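Local coordinates for protein sucrose 6(F)-phosphate phosphorylase (Thermoanaerobacterium thermosaccharolyticum DSM 571, PDB 6S9V) that belongs to the alpha-amylase family of carbohydrate-active enzymes, with a catalytic domain built as a closed eight-stranded beta/alpha barrel, at residues E230-E233 with F234-W237; Y261-E265 with R266-I270. One frame throughout, in Å; residues are numbered along the deposited sequence.

Contact 1: E230-E233 with F234-W237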
# COMPACT_ATOMS: atom_id res chain seq x y z
N GLU A 230 -9.48 19.91 -8.42
CA GLU A 230 -10.44 19.52 -7.39
C GLU A 230 -9.84 18.53 -6.40
O GLU A 230 -10.11 18.61 -5.19
CB GLU A 230 -11.69 18.93 -8.04
CG GLU A 230 -12.58 19.95 -8.75
CD GLU A 230 -12.15 20.25 -10.18
OE1 GLU A 230 -11.07 19.80 -10.61
OE2 GLU A 230 -12.92 20.94 -10.88
N ILE A 231 -9.05 17.57 -6.87
CA ILE A 231 -8.50 16.57 -5.97
C ILE A 231 -7.67 17.23 -4.87
O ILE A 231 -7.67 16.78 -3.72
CB ILE A 231 -7.69 15.52 -6.75
CG1 ILE A 231 -7.23 14.40 -5.82
CG2 ILE A 231 -6.49 16.15 -7.43
CD1 ILE A 231 -8.25 13.34 -5.62
N TYR A 232 -6.96 18.32 -5.20
CA TYR A 232 -6.10 18.95 -4.21
C TYR A 232 -6.90 19.70 -3.15
O TYR A 232 -6.44 19.84 -2.01
CB TYR A 232 -5.10 19.88 -4.91
CG TYR A 232 -3.85 19.14 -5.32
CD1 TYR A 232 -2.89 18.81 -4.38
CD2 TYR A 232 -3.64 18.75 -6.64
CE1 TYR A 232 -1.76 18.12 -4.73
CE2 TYR A 232 -2.50 18.05 -7.00
CZ TYR A 232 -1.56 17.74 -6.03
OH TYR A 232 -0.41 17.06 -6.35
N GLU A 233 -8.10 20.16 -3.49
CA GLU A 233 -8.97 20.78 -2.49
C GLU A 233 -9.39 19.76 -1.43
O GLU A 233 -9.46 20.09 -0.24
CB GLU A 233 -10.18 21.39 -3.18
CG GLU A 233 -9.83 22.40 -4.26
CD GLU A 233 -11.06 22.93 -4.98
OE1 GLU A 233 -12.03 23.31 -4.30
OE2 GLU A 233 -11.04 22.95 -6.23
N PHE A 234 -9.69 18.53 -1.85
CA PHE A 234 -10.00 17.47 -0.90
C PHE A 234 -8.76 17.08 -0.10
O PHE A 234 -8.83 16.91 1.12
CB PHE A 234 -10.56 16.25 -1.63
CG PHE A 234 -10.79 15.07 -0.73
CD1 PHE A 234 -11.90 15.03 0.11
CD2 PHE A 234 -9.88 14.02 -0.69
CE1 PHE A 234 -12.10 13.96 0.95
CE2 PHE A 234 -10.09 12.95 0.14
CZ PHE A 234 -11.21 12.91 0.97
N LEU A 235 -7.63 16.88 -0.78
CA LEU A 235 -6.41 16.49 -0.07
C LEU A 235 -6.02 17.53 0.97
O LEU A 235 -5.69 17.19 2.11
CB LEU A 235 -5.28 16.27 -1.07
CG LEU A 235 -5.40 15.06 -1.98
CD1 LEU A 235 -4.31 15.08 -3.03
CD2 LEU A 235 -5.36 13.77 -1.17
N ASP A 236 -6.08 18.82 0.60
CA ASP A 236 -5.72 19.86 1.55
C ASP A 236 -6.67 19.85 2.74
O ASP A 236 -6.23 19.95 3.89
CB ASP A 236 -5.75 21.24 0.87
CG ASP A 236 -4.65 21.40 -0.16
OD1 ASP A 236 -3.68 20.61 -0.16
OD2 ASP A 236 -4.75 22.34 -0.99
N TRP A 237 -7.98 19.72 2.48
CA TRP A 237 -8.95 19.64 3.56
C TRP A 237 -8.64 18.46 4.47
O TRP A 237 -8.60 18.60 5.69
CB TRP A 237 -10.37 19.52 2.99
CG TRP A 237 -11.36 19.21 4.07
CD1 TRP A 237 -11.98 20.10 4.90
CD2 TRP A 237 -11.84 17.91 4.45
NE1 TRP A 237 -12.81 19.44 5.77
CE2 TRP A 237 -12.75 18.10 5.51
CE3 TRP A 237 -11.60 16.62 3.99
CZ2 TRP A 237 -13.40 17.03 6.12
CZ3 TRP A 237 -12.25 15.56 4.60
CH2 TRP A 237 -13.14 15.78 5.65

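Contact 2: Y261-E265 with R266-I270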
# COMPACT_ATOMS: atom_id res chain seq x y z
N TYR A 261 5.26 12.56 -7.81
CA TYR A 261 6.29 13.53 -7.45
C TYR A 261 5.68 14.87 -7.06
O TYR A 261 6.17 15.54 -6.14
CB TYR A 261 7.29 13.70 -8.59
CG TYR A 261 8.31 12.58 -8.70
CD1 TYR A 261 8.04 11.28 -8.28
CD2 TYR A 261 9.56 12.84 -9.25
CE1 TYR A 261 9.00 10.26 -8.40
CE2 TYR A 261 10.51 11.84 -9.39
CZ TYR A 261 10.23 10.56 -8.96
OH TYR A 261 11.22 9.60 -9.11
N LYS A 262 4.63 15.29 -7.76
CA LYS A 262 3.98 16.56 -7.41
C LYS A 262 3.33 16.47 -6.03
O LYS A 262 3.37 17.44 -5.26
CB LYS A 262 2.96 16.93 -8.48
CG LYS A 262 2.24 18.24 -8.26
CD LYS A 262 1.48 18.62 -9.52
CE LYS A 262 0.42 19.68 -9.28
NZ LYS A 262 -0.44 19.84 -10.49
N LEU A 263 2.74 15.32 -5.69
CA LEU A 263 2.20 15.13 -4.35
C LEU A 263 3.28 15.31 -3.29
O LEU A 263 3.10 16.05 -2.32
CB LEU A 263 1.57 13.74 -4.25
CG LEU A 263 0.22 13.60 -4.94
CD1 LEU A 263 -0.19 12.13 -5.00
CD2 LEU A 263 -0.83 14.43 -4.23
N ALA A 264 4.42 14.63 -3.47
CA ALA A 264 5.54 14.79 -2.55
C ALA A 264 6.05 16.23 -2.54
O ALA A 264 6.36 16.78 -1.47
CB ALA A 264 6.67 13.83 -2.93
N GLU A 265 6.15 16.85 -3.71
CA GLU A 265 6.62 18.23 -3.79
C GLU A 265 5.68 19.17 -3.02
O GLU A 265 6.12 20.19 -2.48
CB GLU A 265 6.74 18.65 -5.26
CG GLU A 265 7.46 19.98 -5.50
CD GLU A 265 6.55 21.19 -5.37
OE1 GLU A 265 5.35 21.08 -5.68
OE2 GLU A 265 7.05 22.26 -4.96
N ARG A 266 4.39 18.84 -2.97
CA ARG A 266 3.41 19.63 -2.25
C ARG A 266 3.26 19.22 -0.80
O ARG A 266 2.40 19.78 -0.10
CB ARG A 266 2.07 19.56 -2.97
CG ARG A 266 2.10 20.31 -4.29
CD ARG A 266 0.75 20.36 -4.98
NE ARG A 266 0.79 21.27 -6.12
CZ ARG A 266 -0.29 21.72 -6.76
NH1 ARG A 266 -1.50 21.35 -6.36
NH2 ARG A 266 -0.16 22.55 -7.78
N GLY A 267 4.10 18.32 -0.30
CA GLY A 267 4.13 17.99 1.11
C GLY A 267 3.28 16.81 1.54
O GLY A 267 2.98 16.70 2.74
N PHE A 268 2.86 15.95 0.61
CA PHE A 268 2.10 14.75 0.94
C PHE A 268 3.00 13.52 0.95
O PHE A 268 3.87 13.36 0.09
CB PHE A 268 0.96 14.53 -0.07
CG PHE A 268 -0.09 15.61 -0.03
CD1 PHE A 268 -1.13 15.55 0.89
CD2 PHE A 268 -0.05 16.66 -0.92
CE1 PHE A 268 -2.10 16.54 0.93
CE2 PHE A 268 -1.02 17.65 -0.89
CZ PHE A 268 -2.04 17.59 0.04
N LEU A 269 2.79 12.66 1.94
CA LEU A 269 3.46 11.36 1.97
C LEU A 269 2.87 10.43 0.91
O LEU A 269 1.66 10.37 0.73
CB LEU A 269 3.33 10.72 3.35
CG LEU A 269 4.02 11.45 4.51
CD1 LEU A 269 3.55 10.94 5.85
CD2 LEU A 269 5.52 11.26 4.38
N ILE A 270 3.75 9.71 0.23
CA ILE A 270 3.37 8.78 -0.83
C ILE A 270 4.06 7.44 -0.63
O ILE A 270 5.01 7.31 0.14
CB ILE A 270 3.70 9.32 -2.24
CG1 ILE A 270 5.21 9.53 -2.39
CG2 ILE A 270 2.94 10.62 -2.51
CD1 ILE A 270 5.66 9.80 -3.82

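Contact 1: E230-E233 with F234-W237
Leu235 lays its CD1 methyl over one face of the Tyr232 ring, meeting the ring atom CD1 at 4.2 Å, and the same methyl reaches CG1 of Ile231 at 4.1 Å. One leucine branch thus bridges two side chains of the preceding helical turn, one aromatic and one branched aliphatic. With CG anti to its carbonyl carbon (chi1 -69°), Leu235 leans back along the helix, which brings its CG within 3.3 Å of Ile231 O. That oxygen also takes the amide of Leu235, N to O 2.9 Å. The next bond, from Asp236 N to Tyr232 O, is 2.8 Å long, and that from Trp237 N to Glu233 O is 3.1 Å. At the start of the series, Phe234 N to Glu230 O is weak. Phe234 and Trp237 send their rings away from this turn toward helix 187-202, where Arg190 lies against the Trp237 ring in a cation-pi contact. Glu230 turns outward to a salt bridge with Lys219. The Asp236 carboxylate curls back beside Tyr232 O, its OD2 3.2 Å from that oxygen; two acceptors so close probably disfavour each other. Ile231, Tyr232, Phe234 and Leu235 are buried whereas Glu233 and Asp236 are exposed, so the start of the helix is amphipathic.

Contact 2: Y261-E265 with R266-I270
The Arg266 guanidinium has CE of Lys262 over one face, 3.2 Å above its plane and offset toward the rim, while the edge of the Phe268 ring receives Leu263 O in the ring plane, 3.5 Å from CD2. Lys262 and Arg266 lie side by side and point the same way. An extended lysine chain starting anti to its backbone N (chi1 -178°) sets the CE methylene against the planar group, with CE to Arg266 NH2 at 3.3 Å. The ammonium lies farther off, NZ to Arg266 NH2 being 3.8 Å; a salt bridge from Lys262 to Glu228 probably eases this closeness of like charges. Glu265 crosses Arg266 obliquely without forming a salt bridge, and its OE2 is hydrogen-bonded to ND1 of His8, a residue of the N-terminal histidine tag.

The backbone closes the helix with a Schellman motif. Phe268 N reaches back to Leu263 O at 2.9 Å and Gly267 N to Ala264 O at 3.0 Å, with Gly267 at positive phi as the C-prime residue. Leu263 O also accepts a weak bond from Arg266 N, whose stronger link is to Lys262 O. Once the chain has reversed, CG2 of Ile270 packs on CB of Leu263 at 3.8 Å, and CD2 of Leu263 meets CD2 of Phe268 at 4.1 Å.

This turn delivers helix 257-265 into barrel strand 269-271, where Leu269 bonds through its backbone to Leu251 of strand 248-251 and Ile270 to Phe303 of strand 302-304. Leu263 and Phe268 also pack against Leu251 and against side chains of helix 230-244.

In the fold
From the N terminus, barrel strand 207-210 is followed by helix 230-244, on whose first two turns contact 1 lies. The chain then passes through strand 248-251 into helix 257-265, whose last turn opens contact 2; this then leads into strand 269-271. Both are local, and they follow in series without nesting or crossing, in successive beta-alpha-beta units of the barrel. Their centres are about 13 Å apart, yet they touch: the Tyr232 ring has Arg266 against it in a cation-pi contact, and Tyr232 OH packs against Leu263 CD2 at 3.4 Å. Together they join two adjacent outer helices, and contact 2 adds the link to the barrel strands.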